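Local coordinates for protein inositol 2-dehydrogenase/D-chiro-inositol 3-dehydrogenase (Lactobacillus casei, PDB 4MIY) that oxidises myo-inositol and D-chiro-inositol to their keto derivatives with NAD as cofactor, at residues 190-195 / 315-320; 311-316 / 327-332. One frame throughout, in Å; residues are numbered along the deposited sequence.

Contact 1 of 2, residues 190-195 / 315-320; sequences TSIQIT and AAANRS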
loop_
_atom_site.group_PDB
_atom_site.type_symbol
_atom_site.label_atom_id
_atom_site.label_comp_id
_atom_site.label_asym_id
_atom_site.label_seq_id
_atom_site.Cartn_x
_atom_site.Cartn_y
_atom_site.Cartn_z
ATOM N N THR A 190 11.342 -0.142 -33.065
ATOM C CA THR A 190 10.945 0.014 -34.445
ATOM C C THR A 190 10.355 1.371 -34.761
ATOM O O THR A 190 10.248 1.719 -35.896
ATOM C CB THR A 190 9.998 -1.059 -34.860
ATOM O OG1 THR A 190 8.872 -1.091 -33.997
ATOM C CG2 THR A 190 10.677 -2.416 -34.826
ATOM N N SER A 191 9.972 2.126 -33.746
ATOM C CA SER A 191 9.389 3.459 -33.926
ATOM C C SER A 191 9.256 4.245 -32.623
ATOM O O SER A 191 9.252 3.673 -31.579
ATOM C CB SER A 191 8.030 3.424 -34.615
ATOM O OG SER A 191 6.979 3.062 -33.757
ATOM N N ILE A 192 9.190 5.563 -32.754
ATOM C CA ILE A 192 8.905 6.473 -31.673
ATOM C C ILE A 192 7.997 7.612 -32.129
ATOM O O ILE A 192 8.134 8.091 -33.212
ATOM C CB ILE A 192 10.176 7.008 -30.985
ATOM C CG1 ILE A 192 9.860 7.707 -29.670
ATOM C CG2 ILE A 192 10.959 7.887 -31.903
ATOM C CD1 ILE A 192 11.054 7.859 -28.817
ATOM N N GLN A 193 7.037 7.983 -31.284
ATOM C CA GLN A 193 6.115 9.084 -31.536
ATOM C C GLN A 193 5.946 9.909 -30.281
ATOM O O GLN A 193 5.682 9.377 -29.240
ATOM C CB GLN A 193 4.764 8.576 -32.022
ATOM C CG GLN A 193 3.786 9.678 -32.348
ATOM C CD GLN A 193 2.433 9.210 -32.817
ATOM O OE1 GLN A 193 1.964 8.161 -32.471
ATOM N NE2 GLN A 193 1.808 10.009 -33.633
ATOM N N ILE A 194 6.174 11.206 -30.400
ATOM C CA ILE A 194 5.975 12.165 -29.347
ATOM C C ILE A 194 4.716 12.968 -29.618
ATOM O O ILE A 194 4.589 13.539 -30.646
ATOM C CB ILE A 194 7.105 13.147 -29.313
ATOM C CG1 ILE A 194 8.423 12.398 -29.206
ATOM C CG2 ILE A 194 6.945 14.056 -28.170
ATOM C CD1 ILE A 194 8.645 11.730 -27.891
ATOM N N THR A 195 3.788 12.969 -28.685
ATOM C CA THR A 195 2.605 13.780 -28.785
ATOM C C THR A 195 2.489 14.741 -27.599
ATOM O O THR A 195 3.015 14.495 -26.543
ATOM C CB THR A 195 1.340 12.943 -28.845
ATOM O OG1 THR A 195 1.341 12.023 -27.792
ATOM C CG2 THR A 195 1.240 12.215 -30.093
ATOM N N ALA A 315 17.288 11.035 -31.589
ATOM C CA ALA A 315 17.186 11.832 -32.776
ATOM C C ALA A 315 15.835 11.613 -33.468
ATOM O O ALA A 315 15.248 12.532 -33.952
ATOM C CB ALA A 315 18.317 11.498 -33.675
ATOM N N ALA A 316 15.366 10.376 -33.484
ATOM C CA ALA A 316 14.043 10.080 -33.997
ATOM C C ALA A 316 12.967 10.820 -33.191
ATOM O O ALA A 316 12.028 11.313 -33.731
ATOM C CB ALA A 316 13.793 8.614 -34.026
ATOM N N ALA A 317 13.155 10.901 -31.895
ATOM C CA ALA A 317 12.225 11.576 -31.043
ATOM C C ALA A 317 12.263 13.078 -31.244
ATOM O O ALA A 317 11.247 13.722 -31.250
ATOM C CB ALA A 317 12.542 11.232 -29.613
ATOM N N ASN A 318 13.459 13.631 -31.380
ATOM C CA ASN A 318 13.572 15.051 -31.701
ATOM C C ASN A 318 12.891 15.386 -33.059
ATOM O O ASN A 318 12.246 16.390 -33.198
ATOM C CB ASN A 318 15.012 15.539 -31.622
ATOM C CG ASN A 318 15.539 15.623 -30.198
ATOM O OD1 ASN A 318 16.681 15.289 -29.935
ATOM N ND2 ASN A 318 14.732 16.118 -29.292
ATOM N N ARG A 319 12.962 14.474 -33.994
ATOM C CA ARG A 319 12.282 14.671 -35.241
ATOM C C ARG A 319 10.778 14.657 -35.032
ATOM O O ARG A 319 10.087 15.506 -35.506
ATOM C CB ARG A 319 12.709 13.601 -36.224
ATOM C CG ARG A 319 12.058 13.657 -37.562
ATOM C CD ARG A 319 12.806 12.837 -38.621
ATOM N NE ARG A 319 14.252 12.913 -38.529
ATOM C CZ ARG A 319 14.993 13.771 -39.226
ATOM N NH1 ARG A 319 14.435 14.610 -40.087
ATOM N NH2 ARG A 319 16.308 13.773 -39.096
ATOM N N SER A 320 10.307 13.700 -34.243
ATOM C CA SER A 320 8.899 13.579 -33.964
ATOM C C SER A 320 8.343 14.790 -33.237
ATOM O O SER A 320 7.226 15.141 -33.437
ATOM C CB SER A 320 8.609 12.315 -33.147
ATOM O OG SER A 320 7.231 12.099 -33.007
#

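Contact 2 of 2, residues 311-316 / 327-332; sequences AITAAA and VLINVA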
loop_
_atom_site.group_PDB
_atom_site.type_symbol
_atom_site.label_atom_id
_atom_site.label_comp_id
_atom_site.label_asym_id
_atom_site.label_seq_id
_atom_site.Cartn_x
_atom_site.Cartn_y
_atom_site.Cartn_z
ATOM N N ALA A 311 21.266 7.347 -28.997
ATOM C CA ALA A 311 21.438 8.460 -29.902
ATOM C C ALA A 311 20.498 8.442 -31.097
ATOM O O ALA A 311 19.936 9.436 -31.427
ATOM C CB ALA A 311 22.862 8.553 -30.338
ATOM N N ILE A 312 20.324 7.282 -31.693
ATOM C CA ILE A 312 19.419 7.114 -32.824
ATOM C C ILE A 312 17.979 7.390 -32.399
ATOM O O ILE A 312 17.231 8.044 -33.078
ATOM C CB ILE A 312 19.531 5.702 -33.372
ATOM C CG1 ILE A 312 20.892 5.495 -34.026
ATOM C CG2 ILE A 312 18.439 5.396 -34.351
ATOM C CD1 ILE A 312 21.173 4.108 -34.285
ATOM N N THR A 313 17.609 6.838 -31.262
ATOM C CA THR A 313 16.257 6.948 -30.780
ATOM C C THR A 313 15.946 8.382 -30.370
ATOM O O THR A 313 14.902 8.884 -30.636
ATOM C CB THR A 313 16.043 5.961 -29.643
ATOM O OG1 THR A 313 16.292 4.646 -30.106
ATOM C CG2 THR A 313 14.643 6.026 -29.146
ATOM N N ALA A 314 16.898 9.034 -29.743
ATOM C CA ALA A 314 16.723 10.408 -29.349
ATOM C C ALA A 314 16.564 11.328 -30.548
ATOM O O ALA A 314 15.811 12.240 -30.536
ATOM C CB ALA A 314 17.864 10.872 -28.498
ATOM N N ALA A 315 17.288 11.035 -31.589
ATOM C CA ALA A 315 17.186 11.832 -32.776
ATOM C C ALA A 315 15.835 11.613 -33.468
ATOM O O ALA A 315 15.248 12.532 -33.952
ATOM C CB ALA A 315 18.317 11.498 -33.675
ATOM N N ALA A 316 15.366 10.376 -33.484
ATOM C CA ALA A 316 14.043 10.080 -33.997
ATOM C C ALA A 316 12.967 10.820 -33.191
ATOM O O ALA A 316 12.028 11.313 -33.731
ATOM C CB ALA A 316 13.793 8.614 -34.026
ATOM N N VAL A 327 8.030 8.374 -36.103
ATOM C CA VAL A 327 9.279 8.181 -36.801
ATOM C C VAL A 327 9.815 6.747 -36.654
ATOM O O VAL A 327 9.942 6.256 -35.576
ATOM C CB VAL A 327 10.306 9.175 -36.315
ATOM C CG1 VAL A 327 11.616 8.965 -37.014
ATOM C CG2 VAL A 327 9.835 10.556 -36.506
ATOM N N LEU A 328 10.148 6.106 -37.762
ATOM C CA LEU A 328 10.644 4.759 -37.719
ATOM C C LEU A 328 12.066 4.679 -37.253
ATOM O O LEU A 328 12.824 5.575 -37.437
ATOM C CB LEU A 328 10.503 4.077 -39.053
ATOM C CG LEU A 328 9.098 3.932 -39.592
ATOM C CD1 LEU A 328 9.140 3.115 -40.821
ATOM C CD2 LEU A 328 8.159 3.316 -38.653
ATOM N N ILE A 329 12.375 3.566 -36.616
ATOM C CA ILE A 329 13.699 3.254 -36.109
ATOM C C ILE A 329 14.121 1.864 -36.577
ATOM O O ILE A 329 13.401 0.921 -36.468
ATOM C CB ILE A 329 13.711 3.239 -34.565
ATOM C CG1 ILE A 329 13.485 4.619 -34.006
ATOM C CG2 ILE A 329 15.019 2.722 -34.057
ATOM C CD1 ILE A 329 13.121 4.583 -32.563
ATOM N N ASN A 330 15.329 1.773 -37.098
ATOM C CA ASN A 330 15.843 0.522 -37.602
ATOM C C ASN A 330 17.253 0.404 -37.165
ATOM O O ASN A 330 18.108 0.967 -37.745
ATOM C CB ASN A 330 15.822 0.520 -39.118
ATOM C CG ASN A 330 16.244 -0.768 -39.684
ATOM O OD1 ASN A 330 16.101 -1.811 -39.055
ATOM N ND2 ASN A 330 16.756 -0.731 -40.899
ATOM N N VAL A 331 17.489 -0.331 -36.126
ATOM C CA VAL A 331 18.826 -0.375 -35.626
ATOM C C VAL A 331 19.484 -1.634 -36.103
ATOM O O VAL A 331 18.863 -2.682 -36.132
ATOM C CB VAL A 331 18.825 -0.324 -34.135
ATOM C CG1 VAL A 331 18.463 1.060 -33.712
ATOM C CG2 VAL A 331 17.838 -1.296 -33.612
ATOM N N ALA A 332 20.741 -1.508 -36.499
ATOM C CA ALA A 332 21.448 -2.644 -37.067
ATOM C C ALA A 332 21.680 -3.669 -36.012
ATOM O O ALA A 332 21.749 -3.357 -34.840
ATOM C CB ALA A 332 22.740 -2.238 -37.683
#

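Contact 1 of 2, residues 190-195 / 315-320
The hydroxyl of Ser320 has two hydrogen-bond partners: across the contact it accepts the backbone N-H of Ile194 (N to OG 3.0 Å, nearly straight at 176°), and it also bonds the carbonyl O of Glu325, beyond the end of its helix. The contact lays helix 304-323 against one face of the mixed sheet in the C-terminal alpha/beta domain of this Gfo/Idh/MocA-type dehydrogenase, the segments running roughly parallel at 38°. The axes of the two segments approach to 7.2 Å, consistent with the small Ala316, Ala317 and Ser320 on the helix side. OG of Ser320 lies anti to its own backbone N (chi1 -173°), a setting that carries the oxygen across to the strand, where it also rests 3.5 Å from Gln193 CA. With an alanine in place of Ser320, the amide of Ile194 and the carbonyl of Glu325 would probably both lose this buried partner, removing the polar tie between strand and helix while the aliphatic packing stays. Beside this polar link the packing is aliphatic. Ile192 splits its two branches over the helix, CG2 meeting Ala316 CB at 3.6 Å while the longer arm brings CD1 to Ala317 CB. Ile170 of helix 168-185 touches both Ile194 and Ala317, enclosing the interface further. Ile194 itself sets CG1 3.7 Å from the carbonyl O of Ala317 and 3.9 Å from Ser320 CB.

Contact 2 of 2, residues 311-316 / 327-332
After helix 304-323 the chain turns back, and 327-332 runs along the helical segment 311-316 in the opposite sense, so that Ala316 faces Val327 with CA atoms 5.8 Å apart and Thr313 faces Ile329 at a wider 7.0 Å. Val327 and Leu328 form a short strand, the outermost within this chain of the mixed sheet in the C-terminal alpha/beta domain; beyond them the backbone stays extended, and Val327, Ile329 and Val331 all turn toward the helix while Leu328 and Asn330 point away from it. No hydrogen bond joins the segments, which meet by van der Waals packing, mostly between aliphatic side chains. At the strand end, the methyl of Ala316 is touched by two residues at once. In Val327 a chi1 of 179° sets CG1 anti to the backbone N, which puts this methyl 3.7 Å from Ala316 CB and brings CG2 to 3.6 Å from the carbonyl O of Ala316. Ile329 adds CG1, 4.0 Å from the same CB. Its arm then continues extended to Thr313, which it crosses at about a right angle. There Ile329 CD1 meets both branches of Thr313, with CG2 at 4.0 Å; the hydroxyl bonds the carbonyl O of Ile309, one turn back in the helix. Farther along, Ile312 and Val331 cross at a slant, CD1 to CG1 at 4.1 Å, while Ile312 CG2 makes a looser approach to CG2 of Ile329. The returning chain thus covers one flank of helix 304-323. Thr313 reaches on to Tyr189 and Ile192 of strand 189-195 and to Ile178 of helix 168-185, Ala314 packs on Ile170 and Ile175 of that same helix, and Ala311 and Ala315 lie against helix 103-113.

From the N terminus the chain completes the parallel Rossmann sheet and strand 148-156 of the mixed sheet before it reaches strand 189-195, then adds further strands of that sheet and enters helix 304-323, where contact 1 closes a loop of 119 residues. Contact 2 closes a short one, in which only ten residues separate the helical segment from the returning chain. The loops follow one another, overlapping only where 311-316 and 315-320 share Ala315 and Ala316. Strand 327-328 then pairs antiparallel with 189-195, the carbonyl O atoms of Ile192 and Thr190 probably accepting the amides of Val327 and Ile329. One helix is thereby joined to two neighbouring strands of the sheet.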